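Local coordinates for core protein VP4 (Bluetongue virus, PDB 2JHP) that caps viral RNA as a multifunctional enzyme of the virus core and forms part of the inner capsid, at residues H5-V10 against V48-D53; F22-K27 against G42-D47; W57-L62 against V76-I81; G66-S71 against T84-I89. One frame throughout, in Å; residues are numbered along the deposited sequence.

From the N terminus, strand 7-10 comes first, and interaction 1 pairs it with 48-51, closing a loop of 37 residues. Interaction 2 is nested inside that loop and closes a shorter one of 14 residues, laying edge strand 25-27 and the residues before it on the loop that precedes 48-51. Farther along, interaction 3 closes 13 residues by setting the start of helix 59-64 against the hairpin 75-84, and interaction 4 closes 12 by pairing strand 67-71 with 87-88; these two alternate along the chain and so cross. Interactions 1, 2 and 4 all reach one parallel five-stranded sheet, in which 67-71 is also the neighbour of 7-10.

Interaction 1. Residues H5-V10 against V48-D53; sequences HAVLYV and VYAYGD
Strands 7-10 and 48-51 run parallel at 33°, with Val7 opposite Val48, Leu8 opposite Tyr49 and Tyr9 opposite Ala50. Leu8 N binds Val48 O at 2.6 Å, and Leu8 O takes Ala50 N at 2.9 Å. The series goes on with Val10 N to Ala50 O at 2.7 Å and is preceded by a weak bond from Val48 N to Ala6 O. On the Val7, Tyr9 and Ala50 face, Val7 CG1 meets Ala50 CB at 3.7 Å. The Tyr9 ring extends alongside the other strand because CG stands anti to the backbone N (chi1 171°); Tyr9 OH thereby donates to Gly52 O at 2.8 Å, the carbonyl oxygen lying at the ring edge, in plane. That bond ties the end of one strand to the loop leaving the other. On the reverse face, Leu8 CB lies 3.9 Å from Tyr49 CD1, and the phenol reaches on to Glu103. Helix 99-112 packs over this Leu8, Val10 and Tyr49 face, helix 15-18 touches Val10 and Tyr49, and strands 67-71 and 25-27 continue the parallel sheet beyond 7-10 and 48-51.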
loop_
_atom_site.group_PDB
_atom_site.type_symbol
_atom_site.label_atom_id
_atom_site.label_comp_id
_atom_site.label_asym_id
_atom_site.label_seq_id
_atom_site.Cartn_x
_atom_site.Cartn_y
_atom_site.Cartn_z
ATOM N N HIS A 5 1.262 0.220 -22.412
ATOM C CA HIS A 5 1.161 -1.211 -22.625
ATOM C C HIS A 5 2.417 -1.915 -22.101
ATOM O O HIS A 5 3.500 -1.341 -22.091
ATOM C CB HIS A 5 0.958 -1.514 -24.107
ATOM C CG HIS A 5 2.158 -1.215 -24.953
ATOM N ND1 HIS A 5 2.266 -0.064 -25.710
ATOM C CD2 HIS A 5 3.316 -1.898 -25.139
ATOM C CE1 HIS A 5 3.428 -0.065 -26.343
ATOM N NE2 HIS A 5 4.084 -1.164 -26.011
ATOM N N ALA A 6 2.248 -3.155 -21.662
ATOM C CA ALA A 6 3.362 -4.005 -21.284
ATOM C C ALA A 6 3.841 -4.762 -22.513
ATOM O O ALA A 6 3.033 -5.122 -23.385
ATOM C CB ALA A 6 2.929 -4.977 -20.200
ATOM N N VAL A 7 5.137 -4.981 -22.605
ATOM C CA VAL A 7 5.638 -5.892 -23.591
ATOM C C VAL A 7 5.722 -7.262 -22.905
ATOM O O VAL A 7 6.553 -7.489 -22.015
ATOM C CB VAL A 7 7.020 -5.436 -24.159
ATOM C CG1 VAL A 7 7.584 -6.460 -25.137
ATOM C CG2 VAL A 7 6.895 -4.075 -24.834
ATOM N N LEU A 8 4.821 -8.161 -23.296
ATOM C CA LEU A 8 4.737 -9.467 -22.692
ATOM C C LEU A 8 5.740 -10.363 -23.386
ATOM O O LEU A 8 5.446 -11.007 -24.404
ATOM C CB LEU A 8 3.314 -10.020 -22.779
ATOM C CG LEU A 8 2.163 -9.166 -22.242
ATOM C CD1 LEU A 8 0.793 -9.855 -22.472
ATOM C CD2 LEU A 8 2.364 -8.831 -20.765
ATOM N N TYR A 9 6.940 -10.377 -22.827
ATOM C CA TYR A 9 8.035 -11.114 -23.417
ATOM C C TYR A 9 8.061 -12.555 -22.927
ATOM O O TYR A 9 8.067 -12.825 -21.717
ATOM C CB TYR A 9 9.371 -10.424 -23.143
ATOM C CG TYR A 9 10.573 -11.247 -23.555
ATOM C CD1 TYR A 9 11.154 -11.092 -24.816
ATOM C CD2 TYR A 9 11.131 -12.188 -22.679
ATOM C CE1 TYR A 9 12.261 -11.855 -25.194
ATOM C CE2 TYR A 9 12.233 -12.951 -23.043
ATOM C CZ TYR A 9 12.798 -12.778 -24.297
ATOM O OH TYR A 9 13.879 -13.536 -24.651
ATOM N N VAL A 10 8.097 -13.473 -23.885
ATOM C CA VAL A 10 8.179 -14.902 -23.586
ATOM C C VAL A 10 9.464 -15.501 -24.150
ATOM O O VAL A 10 9.964 -15.052 -25.187
ATOM C CB VAL A 10 6.940 -15.670 -24.116
ATOM C CG1 VAL A 10 5.660 -15.055 -23.559
ATOM C CG2 VAL A 10 6.907 -15.683 -25.647
ATOM N N VAL A 48 1.431 -6.464 -25.995
ATOM C CA VAL A 48 1.996 -7.186 -27.131
ATOM C C VAL A 48 2.908 -8.287 -26.663
ATOM O O VAL A 48 3.587 -8.159 -25.641
ATOM C CB VAL A 48 2.841 -6.279 -28.057
ATOM C CG1 VAL A 48 1.961 -5.587 -29.034
ATOM C CG2 VAL A 48 3.668 -5.269 -27.254
ATOM N N TYR A 49 2.932 -9.367 -27.435
ATOM C CA TYR A 49 3.837 -10.457 -27.140
ATOM C C TYR A 49 5.153 -10.232 -27.846
ATOM O O TYR A 49 5.189 -9.665 -28.938
ATOM C CB TYR A 49 3.239 -11.778 -27.585
ATOM C CG TYR A 49 2.105 -12.263 -26.729
ATOM C CD1 TYR A 49 2.317 -12.672 -25.411
ATOM C CD2 TYR A 49 0.817 -12.348 -27.248
ATOM C CE1 TYR A 49 1.262 -13.141 -24.621
ATOM C CE2 TYR A 49 -0.246 -12.811 -26.466
ATOM C CZ TYR A 49 -0.013 -13.204 -25.162
ATOM O OH TYR A 49 -1.063 -13.650 -24.410
ATOM N N ALA A 50 6.229 -10.687 -27.218
ATOM C CA ALA A 50 7.555 -10.614 -27.812
ATOM C C ALA A 50 8.383 -11.858 -27.506
ATOM O O ALA A 50 8.335 -12.392 -26.397
ATOM C CB ALA A 50 8.276 -9.363 -27.326
ATOM N N TYR A 51 9.145 -12.300 -28.503
ATOM C CA TYR A 51 10.111 -13.394 -28.360
ATOM C C TYR A 51 11.376 -13.118 -29.179
ATOM O O TYR A 51 11.360 -12.295 -30.098
ATOM C CB TYR A 51 9.492 -14.732 -28.791
ATOM C CG TYR A 51 9.118 -14.813 -30.261
ATOM C CD1 TYR A 51 10.088 -15.037 -31.240
ATOM C CD2 TYR A 51 7.788 -14.686 -30.672
ATOM C CE1 TYR A 51 9.749 -15.120 -32.592
ATOM C CE2 TYR A 51 7.438 -14.770 -32.024
ATOM C CZ TYR A 51 8.424 -14.986 -32.976
ATOM O OH TYR A 51 8.091 -15.066 -34.312
ATOM N N GLY A 52 12.454 -13.833 -28.859
ATOM C CA GLY A 52 13.760 -13.625 -29.493
ATOM C C GLY A 52 14.778 -13.115 -28.487
ATOM O O GLY A 52 14.448 -12.910 -27.312
ATOM N N ASP A 53 16.007 -12.888 -28.954
ATOM C CA ASP A 53 17.136 -12.523 -28.083
ATOM C C ASP A 53 17.076 -11.093 -27.513
ATOM O O ASP A 53 17.052 -10.116 -28.265
ATOM C CB ASP A 53 18.462 -12.761 -28.818
ATOM C CG ASP A 53 19.663 -12.221 -28.056
ATOM O OD1 ASP A 53 19.714 -12.383 -26.821
ATOM O OD2 ASP A 53 20.560 -11.632 -28.698
#

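Interaction 2. Residues F22-K27 against G42-D47; sequences FLPIWK and GKYATD
Tyr44 packs on Pro24 and Trp26, joining edge strand 25-27 of the parallel sheet and the residues leading into it to the loop between helix 34-41 and strand 48-51; no hydrogen bond crosses between the segments. Among the aromatic groups, Tyr44 crosses Trp26 at about a right angle as side chains, yet their rings are oblique, with planes at 41° and centroids 5.6 Å apart. Tyr44 CE1 sits over one indole face, offset toward its rim, and Tyr44 OH lies 3.4 Å from Trp26 CB. The indole is directed at this ring by a first torsion of -179°, CG opposite the backbone N, and it also packs on Leu37 of helix 34-41. In a further apolar contact, Pro24 and Tyr44 run past one another in opposed senses, Pro24 CB 4.0 Å from Tyr44 CD2. Leu23 CB lies against the backbone carbonyl of Asp47, 3.8 Å from Asp47 O. As for polar groups, the Asp47 carboxylate turns away to Ala6 N and Arg110. Thr46 OG1 donates to Asp47 O at 2.8 Å, and Pro24 CD rests 3.5 Å from that hydroxyl oxygen, Thr46 OG1.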
loop_
_atom_site.group_PDB
_atom_site.type_symbol
_atom_site.label_atom_id
_atom_site.label_comp_id
_atom_site.label_asym_id
_atom_site.label_seq_id
_atom_site.Cartn_x
_atom_site.Cartn_y
_atom_site.Cartn_z
ATOM N N PHE A 22 -4.397 -13.240 -30.321
ATOM C CA PHE A 22 -5.045 -12.076 -30.939
ATOM C C PHE A 22 -4.326 -10.752 -30.676
ATOM O O PHE A 22 -4.504 -9.781 -31.418
ATOM C CB PHE A 22 -6.512 -11.981 -30.512
ATOM C CG PHE A 22 -7.335 -13.202 -30.864
ATOM C CD1 PHE A 22 -8.119 -13.829 -29.899
ATOM C CD2 PHE A 22 -7.319 -13.724 -32.155
ATOM C CE1 PHE A 22 -8.882 -14.955 -30.213
ATOM C CE2 PHE A 22 -8.078 -14.850 -32.482
ATOM C CZ PHE A 22 -8.863 -15.466 -31.508
ATOM N N LEU A 23 -3.530 -10.715 -29.604
ATOM C CA LEU A 23 -2.595 -9.632 -29.377
ATOM C C LEU A 23 -1.505 -9.680 -30.447
ATOM O O LEU A 23 -1.193 -10.756 -30.975
ATOM C CB LEU A 23 -1.977 -9.743 -27.986
ATOM C CG LEU A 23 -2.931 -9.736 -26.793
ATOM C CD1 LEU A 23 -2.107 -9.781 -25.537
ATOM C CD2 LEU A 23 -3.839 -8.518 -26.788
ATOM N N PRO A 24 -0.909 -8.519 -30.761
ATOM C CA PRO A 24 0.091 -8.483 -31.822
ATOM C C PRO A 24 1.370 -9.146 -31.333
ATOM O O PRO A 24 1.528 -9.357 -30.126
ATOM C CB PRO A 24 0.325 -6.986 -32.068
ATOM C CG PRO A 24 -0.494 -6.248 -31.060
ATOM C CD PRO A 24 -1.079 -7.212 -30.096
ATOM N N ILE A 25 2.253 -9.486 -32.268
ATOM C CA ILE A 25 3.509 -10.167 -31.962
ATOM C C ILE A 25 4.680 -9.346 -32.480
ATOM O O ILE A 25 4.652 -8.822 -33.598
ATOM C CB ILE A 25 3.549 -11.582 -32.597
ATOM C CG1 ILE A 25 2.366 -12.418 -32.115
ATOM C CG2 ILE A 25 4.848 -12.302 -32.261
ATOM C CD1 ILE A 25 1.646 -13.130 -33.238
ATOM N N TRP A 26 5.708 -9.242 -31.654
ATOM C CA TRP A 26 6.928 -8.544 -32.018
ATOM C C TRP A 26 8.076 -9.546 -32.027
ATOM O O TRP A 26 8.463 -10.065 -30.975
ATOM C CB TRP A 26 7.178 -7.400 -31.025
ATOM C CG TRP A 26 8.406 -6.530 -31.247
ATOM C CD1 TRP A 26 9.214 -6.481 -32.352
ATOM C CD2 TRP A 26 8.919 -5.552 -30.334
ATOM N NE1 TRP A 26 10.208 -5.546 -32.171
ATOM C CE2 TRP A 26 10.049 -4.960 -30.943
ATOM C CE3 TRP A 26 8.535 -5.119 -29.054
ATOM C CZ2 TRP A 26 10.803 -3.961 -30.315
ATOM C CZ3 TRP A 26 9.289 -4.120 -28.426
ATOM C CH2 TRP A 26 10.406 -3.552 -29.063
ATOM N N LYS A 27 8.617 -9.815 -33.210
ATOM C CA LYS A 27 9.830 -10.614 -33.336
ATOM C C LYS A 27 11.069 -9.729 -33.411
ATOM O O LYS A 27 11.321 -9.081 -34.427
ATOM C CB LYS A 27 9.752 -11.515 -34.570
ATOM C CG LYS A 27 11.053 -12.230 -34.899
ATOM C CD LYS A 27 11.011 -12.839 -36.291
ATOM C CE LYS A 27 12.223 -13.720 -36.545
ATOM N NZ LYS A 27 12.354 -14.084 -37.984
ATOM N N GLY A 42 6.862 1.522 -30.177
ATOM C CA GLY A 42 5.904 2.625 -30.287
ATOM C C GLY A 42 4.756 2.396 -31.249
ATOM O O GLY A 42 3.788 3.162 -31.255
ATOM N N LYS A 43 4.874 1.361 -32.084
ATOM C CA LYS A 43 3.825 0.995 -33.045
ATOM C C LYS A 43 2.649 0.302 -32.364
ATOM O O LYS A 43 1.539 0.267 -32.904
ATOM C CB LYS A 43 4.377 0.079 -34.138
ATOM C CG LYS A 43 5.437 0.712 -35.006
ATOM C CD LYS A 43 5.683 -0.105 -36.259
ATOM C CE LYS A 43 7.004 0.259 -36.930
ATOM N NZ LYS A 43 7.219 1.726 -37.110
ATOM N N TYR A 44 2.890 -0.240 -31.174
ATOM C CA TYR A 44 1.882 -1.049 -30.495
ATOM C C TYR A 44 1.017 -0.246 -29.524
ATOM O O TYR A 44 1.528 0.491 -28.676
ATOM C CB TYR A 44 2.551 -2.238 -29.801
ATOM C CG TYR A 44 3.388 -3.071 -30.742
ATOM C CD1 TYR A 44 4.778 -3.099 -30.628
ATOM C CD2 TYR A 44 2.790 -3.823 -31.768
ATOM C CE1 TYR A 44 5.555 -3.857 -31.494
ATOM C CE2 TYR A 44 3.560 -4.590 -32.642
ATOM C CZ TYR A 44 4.943 -4.596 -32.501
ATOM O OH TYR A 44 5.716 -5.342 -33.358
ATOM N N ALA A 45 -0.302 -0.397 -29.660
ATOM C CA ALA A 45 -1.248 0.357 -28.834
ATOM C C ALA A 45 -1.973 -0.484 -27.766
ATOM O O ALA A 45 -2.714 0.055 -26.943
ATOM C CB ALA A 45 -2.231 1.096 -29.708
ATOM N N THR A 46 -1.749 -1.797 -27.784
ATOM C CA THR A 46 -2.239 -2.702 -26.734
ATOM C C THR A 46 -1.035 -3.435 -26.174
ATOM O O THR A 46 0.066 -3.281 -26.700
ATOM C CB THR A 46 -3.210 -3.780 -27.291
ATOM O OG1 THR A 46 -2.501 -4.639 -28.191
ATOM C CG2 THR A 46 -4.366 -3.160 -28.027
ATOM N N ASP A 47 -1.235 -4.247 -25.134
ATOM C CA ASP A 47 -0.211 -5.213 -24.735
ATOM C C ASP A 47 0.159 -6.073 -25.938
ATOM O O ASP A 47 -0.684 -6.338 -26.808
ATOM C CB ASP A 47 -0.660 -6.085 -23.557
ATOM C CG ASP A 47 -0.784 -5.294 -22.252
ATOM O OD1 ASP A 47 -0.115 -4.244 -22.108
ATOM O OD2 ASP A 47 -1.555 -5.720 -21.365
#

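Interaction 3. Residues W57-L62 against V76-I81; sequences WTIRQL and VQLADI
The chain just ahead of helix 59-64 meets the turn of the 75-77/82-84 beta hairpin through one backbone bond, Ala79 N to Trp57 O at 3.0 Å, nearly straight at 168° but approaching from above the carbonyl plane. On the helix side the motif is a capping box: Thr58 is the N-cap, Thr58 N donates to Gln61 OE1 at 3.2 Å along an amide lone pair, and Gln61 N returns a weak bond to Thr58 OG1. Gln61 OE1 also lies at the edge of the Trp57 ring, in its plane, while Gln61 NE2 is bound by Val597 O, so the amide is fixed at both ends. Apolar side chains make much of the remaining contact. Leu78 turns its side chain to the helix; its CD2 branch lies 3.8 Å from Ile59 CB, and its CG is 4.0 Å from Leu62 CD1, placing the leucine between two side chains one helical turn apart. Farther round the turn, Ile59 CG2 faces Ile81 CG1. Both Ile59 and Leu62 pack on Phe69 as well, which joins this contact to strand 67-71. The first torsion of Asp80, -161°, extends its carboxylate away from the backbone N and over the start of the helix. Its OD1 has a long, weak ion pair with Lys487, whereas Asp80 OD2 rests against carbon, 3.3 Å from Thr58 CB.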
loop_
_atom_site.group_PDB
_atom_site.type_symbol
_atom_site.label_atom_id
_atom_site.label_comp_id
_atom_site.label_asym_id
_atom_site.label_seq_id
_atom_site.Cartn_x
_atom_site.Cartn_y
_atom_site.Cartn_z
ATOM N N TRP A 57 20.443 -6.244 -23.719
ATOM C CA TRP A 57 19.738 -5.124 -23.085
ATOM C C TRP A 57 19.710 -5.230 -21.555
ATOM O O TRP A 57 19.567 -6.329 -21.002
ATOM C CB TRP A 57 18.317 -5.002 -23.646
ATOM C CG TRP A 57 18.274 -4.903 -25.157
ATOM C CD1 TRP A 57 17.694 -5.787 -26.022
ATOM C CD2 TRP A 57 18.849 -3.868 -25.969
ATOM N NE1 TRP A 57 17.859 -5.361 -27.319
ATOM C CE2 TRP A 57 18.569 -4.188 -27.315
ATOM C CE3 TRP A 57 19.572 -2.697 -25.688
ATOM C CZ2 TRP A 57 18.986 -3.384 -28.380
ATOM C CZ3 TRP A 57 19.984 -1.898 -26.745
ATOM C CH2 TRP A 57 19.691 -2.246 -28.076
ATOM N N THR A 58 19.863 -4.089 -20.879
ATOM C CA THR A 58 19.809 -4.053 -19.414
ATOM C C THR A 58 18.362 -4.103 -18.908
ATOM O O THR A 58 17.418 -3.723 -19.614
ATOM C CB THR A 58 20.499 -2.808 -18.810
ATOM O OG1 THR A 58 19.740 -1.638 -19.128
ATOM C CG2 THR A 58 21.952 -2.654 -19.306
ATOM N N ILE A 59 18.203 -4.574 -17.678
ATOM C CA ILE A 59 16.901 -4.680 -17.028
ATOM C C ILE A 59 16.087 -3.366 -17.072
ATOM O O ILE A 59 14.938 -3.360 -17.523
ATOM C CB ILE A 59 17.032 -5.264 -15.577
ATOM C CG1 ILE A 59 15.701 -5.185 -14.836
ATOM C CG2 ILE A 59 18.095 -4.548 -14.767
ATOM C CD1 ILE A 59 14.690 -6.104 -15.352
ATOM N N ARG A 60 16.700 -2.272 -16.629
ATOM C CA ARG A 60 16.088 -0.948 -16.623
ATOM C C ARG A 60 15.718 -0.457 -18.011
ATOM O O ARG A 60 14.735 0.279 -18.163
ATOM C CB ARG A 60 17.036 0.068 -15.987
ATOM C CG ARG A 60 17.146 -0.023 -14.470
ATOM C CD ARG A 60 18.049 1.061 -13.981
ATOM N NE ARG A 60 17.365 2.344 -13.887
ATOM C CZ ARG A 60 17.904 3.509 -14.229
ATOM N NH1 ARG A 60 19.135 3.564 -14.723
ATOM N NH2 ARG A 60 17.200 4.623 -14.088
ATOM N N GLN A 61 16.521 -0.830 -19.012
ATOM C CA GLN A 61 16.211 -0.508 -20.400
ATOM C C GLN A 61 14.939 -1.227 -20.788
ATOM O O GLN A 61 13.994 -0.597 -21.279
ATOM C CB GLN A 61 17.354 -0.873 -21.341
ATOM C CG GLN A 61 18.461 0.148 -21.333
ATOM C CD GLN A 61 19.574 -0.140 -22.348
ATOM O OE1 GLN A 61 20.047 -1.278 -22.474
ATOM N NE2 GLN A 61 20.002 0.904 -23.062
ATOM N N LEU A 62 14.900 -2.532 -20.524
ATOM C CA LEU A 62 13.717 -3.335 -20.851
ATOM C C LEU A 62 12.486 -2.926 -20.042
ATOM O O LEU A 62 11.374 -2.927 -20.564
ATOM C CB LEU A 62 14.006 -4.842 -20.746
ATOM C CG LEU A 62 14.907 -5.445 -21.834
ATOM C CD1 LEU A 62 15.140 -6.941 -21.630
ATOM C CD2 LEU A 62 14.354 -5.188 -23.231
ATOM N N VAL A 76 15.910 -15.385 -16.823
ATOM C CA VAL A 76 16.409 -15.043 -18.149
ATOM C C VAL A 76 17.704 -14.222 -18.017
ATOM O O VAL A 76 17.857 -13.423 -17.083
ATOM C CB VAL A 76 15.297 -14.350 -19.034
ATOM C CG1 VAL A 76 15.020 -12.916 -18.598
ATOM C CG2 VAL A 76 15.642 -14.411 -20.523
ATOM N N GLN A 77 18.640 -14.460 -18.935
ATOM C CA GLN A 77 19.922 -13.767 -18.938
ATOM C C GLN A 77 19.849 -12.438 -19.691
ATOM O O GLN A 77 19.707 -12.408 -20.914
ATOM C CB GLN A 77 21.019 -14.654 -19.534
ATOM C CG GLN A 77 22.387 -13.995 -19.560
ATOM C CD GLN A 77 22.959 -13.793 -18.171
ATOM O OE1 GLN A 77 23.457 -14.742 -17.549
ATOM N NE2 GLN A 77 22.910 -12.555 -17.681
ATOM N N LEU A 78 19.948 -11.345 -18.942
ATOM C CA LEU A 78 20.013 -10.000 -19.512
ATOM C C LEU A 78 21.462 -9.506 -19.545
ATOM O O LEU A 78 22.373 -10.221 -19.108
ATOM C CB LEU A 78 19.121 -9.041 -18.714
ATOM C CG LEU A 78 17.645 -8.838 -19.078
ATOM C CD1 LEU A 78 16.981 -10.074 -19.650
ATOM C CD2 LEU A 78 16.873 -8.341 -17.868
ATOM N N ALA A 79 21.680 -8.298 -20.069
ATOM C CA ALA A 79 23.037 -7.730 -20.195
ATOM C C ALA A 79 23.559 -7.227 -18.863
ATOM O O ALA A 79 24.735 -6.904 -18.724
ATOM C CB ALA A 79 23.044 -6.593 -21.213
ATOM N N ASP A 80 22.658 -7.187 -17.891
ATOM C CA ASP A 80 22.821 -6.436 -16.666
ATOM C C ASP A 80 22.901 -7.404 -15.497
ATOM O O ASP A 80 23.866 -7.395 -14.737
ATOM C CB ASP A 80 21.577 -5.543 -16.500
ATOM C CG ASP A 80 21.790 -4.387 -15.533
ATOM O OD1 ASP A 80 22.759 -4.405 -14.741
ATOM O OD2 ASP A 80 20.972 -3.445 -15.577
ATOM N N ILE A 81 21.853 -8.221 -15.361
ATOM C CA ILE A 81 21.695 -9.167 -14.262
ATOM C C ILE A 81 21.062 -10.461 -14.786
ATOM O O ILE A 81 20.616 -10.525 -15.938
ATOM C CB ILE A 81 20.798 -8.583 -13.118
ATOM C CG1 ILE A 81 19.401 -8.219 -13.637
ATOM C CG2 ILE A 81 21.464 -7.378 -12.438
ATOM C CD1 ILE A 81 18.360 -8.066 -12.544
#

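Interaction 4. Residues G66-S71 against T84-I89; sequences GFIFIS and TVDVRI
Edge strand 87-88 joins the parallel sheet along 67-71, pairing Ile70 with Val87 and Ser71 with Arg88. Phe69 O accepts Val87 N at 3.0 Å, Val87 O accepts Ser71 N at 3.1 Å, and Ser71 O accepts Ile89 N at 2.7 Å. Ahead of these bonds a side chain substitutes for backbone: Asp86 OD1 takes Phe69 N at 3.2 Å on its anti side, 33° out of the carboxylate plane. The Asp86 CG stands opposite its own carbonyl carbon (chi1 -71°), which carries the carboxylate back along the neighbouring strand. The same oxygen forms a salt bridge with Arg63, and OD2 is bound by Thr490, so this buried carboxylate has several partners that probably favour its charged form. Ile70 and Val87, cross-strand neighbours on one face, run alongside each other in the same sense, with Ile70 CG1 3.7 Å from Val87 CB; Ile70 CG2 presses on Ile89 CG1. On the other face Ser71 CB touches Val85 CG2 at 3.9 Å, and Ser71 OG binds Thr11 and Glu13. Helix 99-112 flanks Ile68, Val87 and Ile89 and helix 59-64 packs on Phe69, giving the layered helix-sheet-helix order of a parallel alpha/beta fold.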
loop_
_atom_site.group_PDB
_atom_site.type_symbol
_atom_site.label_atom_id
_atom_site.label_comp_id
_atom_site.label_asym_id
_atom_site.label_seq_id
_atom_site.Cartn_x
_atom_site.Cartn_y
_atom_site.Cartn_z
ATOM N N GLY A 66 8.571 -1.411 -20.900
ATOM C CA GLY A 66 7.398 -2.120 -20.411
ATOM C C GLY A 66 7.472 -3.641 -20.441
ATOM O O GLY A 66 6.444 -4.299 -20.446
ATOM N N PHE A 67 8.679 -4.202 -20.439
ATOM C CA PHE A 67 8.889 -5.662 -20.458
ATOM C C PHE A 67 8.445 -6.401 -19.200
ATOM O O PHE A 67 8.740 -5.984 -18.070
ATOM C CB PHE A 67 10.353 -5.989 -20.711
ATOM C CG PHE A 67 10.680 -6.170 -22.142
ATOM C CD1 PHE A 67 10.624 -5.094 -23.029
ATOM C CD2 PHE A 67 11.060 -7.412 -22.628
ATOM C CE1 PHE A 67 10.938 -5.258 -24.378
ATOM C CE2 PHE A 67 11.376 -7.585 -23.979
ATOM C CZ PHE A 67 11.311 -6.502 -24.851
ATOM N N ILE A 68 7.727 -7.500 -19.422
ATOM C CA ILE A 68 7.397 -8.467 -18.395
ATOM C C ILE A 68 7.918 -9.795 -18.912
ATOM O O ILE A 68 7.673 -10.166 -20.070
ATOM C CB ILE A 68 5.877 -8.528 -18.135
ATOM C CG1 ILE A 68 5.430 -7.272 -17.380
ATOM C CG2 ILE A 68 5.470 -9.814 -17.366
ATOM C CD1 ILE A 68 3.879 -7.152 -17.210
ATOM N N PHE A 69 8.635 -10.508 -18.051
ATOM C CA PHE A 69 9.349 -11.705 -18.466
ATOM C C PHE A 69 8.566 -12.954 -18.083
ATOM O O PHE A 69 8.288 -13.193 -16.907
ATOM C CB PHE A 69 10.771 -11.689 -17.894
ATOM C CG PHE A 69 11.530 -10.429 -18.220
ATOM C CD1 PHE A 69 11.433 -9.305 -17.408
ATOM C CD2 PHE A 69 12.327 -10.352 -19.355
ATOM C CE1 PHE A 69 12.135 -8.132 -17.723
ATOM C CE2 PHE A 69 13.024 -9.184 -19.665
ATOM C CZ PHE A 69 12.927 -8.079 -18.849
ATOM N N ILE A 70 8.184 -13.720 -19.103
ATOM C CA ILE A 70 7.366 -14.918 -18.925
ATOM C C ILE A 70 8.111 -16.142 -19.454
ATOM O O ILE A 70 8.600 -16.129 -20.585
ATOM C CB ILE A 70 6.007 -14.792 -19.662
ATOM C CG1 ILE A 70 5.244 -13.542 -19.220
ATOM C CG2 ILE A 70 5.149 -16.017 -19.432
ATOM C CD1 ILE A 70 5.088 -12.512 -20.299
ATOM N N SER A 71 8.194 -17.197 -18.642
ATOM C CA SER A 71 8.871 -18.439 -19.048
ATOM C C SER A 71 8.477 -19.634 -18.189
ATOM O O SER A 71 7.868 -19.472 -17.130
ATOM C CB SER A 71 10.399 -18.271 -18.982
ATOM O OG SER A 71 11.068 -19.462 -19.376
ATOM N N THR A 84 15.144 -12.602 -12.411
ATOM C CA THR A 84 14.111 -13.548 -11.981
ATOM C C THR A 84 12.858 -13.395 -12.845
ATOM O O THR A 84 12.401 -12.277 -13.101
ATOM C CB THR A 84 13.734 -13.355 -10.492
ATOM O OG1 THR A 84 14.915 -13.397 -9.687
ATOM C CG2 THR A 84 12.782 -14.447 -10.023
ATOM N N VAL A 85 12.320 -14.527 -13.294
ATOM C CA VAL A 85 11.143 -14.559 -14.166
ATOM C C VAL A 85 9.901 -13.993 -13.468
ATOM O O VAL A 85 9.532 -14.440 -12.382
ATOM C CB VAL A 85 10.920 -15.995 -14.730
ATOM C CG1 VAL A 85 9.491 -16.247 -15.092
ATOM C CG2 VAL A 85 11.792 -16.215 -15.951
ATOM N N ASP A 86 9.292 -12.981 -14.088
ATOM C CA ASP A 86 8.086 -12.324 -13.561
ATOM C C ASP A 86 6.887 -13.266 -13.482
ATOM O O ASP A 86 6.246 -13.373 -12.440
ATOM C CB ASP A 86 7.705 -11.101 -14.410
ATOM C CG ASP A 86 8.666 -9.934 -14.243
ATOM O OD1 ASP A 86 8.782 -9.141 -15.201
ATOM O OD2 ASP A 86 9.300 -9.803 -13.171
ATOM N N VAL A 87 6.579 -13.925 -14.597
ATOM C CA VAL A 87 5.479 -14.885 -14.657
ATOM C C VAL A 87 6.062 -16.245 -14.992
ATOM O O VAL A 87 6.553 -16.450 -16.101
ATOM C CB VAL A 87 4.428 -14.519 -15.744
ATOM C CG1 VAL A 87 3.216 -15.450 -15.670
ATOM C CG2 VAL A 87 3.989 -13.088 -15.612
ATOM N N ARG A 88 6.015 -17.173 -14.045
ATOM C CA ARG A 88 6.475 -18.529 -14.341
ATOM C C ARG A 88 5.339 -19.441 -14.783
ATOM O O ARG A 88 4.457 -19.782 -13.999
ATOM C CB ARG A 88 7.273 -19.153 -13.191
ATOM C CG ARG A 88 7.998 -20.409 -13.627
ATOM C CD ARG A 88 9.062 -20.849 -12.654
ATOM N NE ARG A 88 9.806 -21.978 -13.209
ATOM C CZ ARG A 88 10.849 -22.565 -12.629
ATOM N NH1 ARG A 88 11.295 -22.143 -11.452
ATOM N NH2 ARG A 88 11.447 -23.584 -13.232
ATOM N N ILE A 89 5.383 -19.808 -16.060
ATOM C CA ILE A 89 4.407 -20.697 -16.669
ATOM C C ILE A 89 4.695 -22.134 -16.277
ATOM O O ILE A 89 5.789 -22.641 -16.533
ATOM C CB ILE A 89 4.398 -20.572 -18.212
ATOM C CG1 ILE A 89 4.187 -19.116 -18.629
ATOM C CG2 ILE A 89 3.332 -21.487 -18.832
ATOM C CD1 ILE A 89 2.871 -18.509 -18.159
#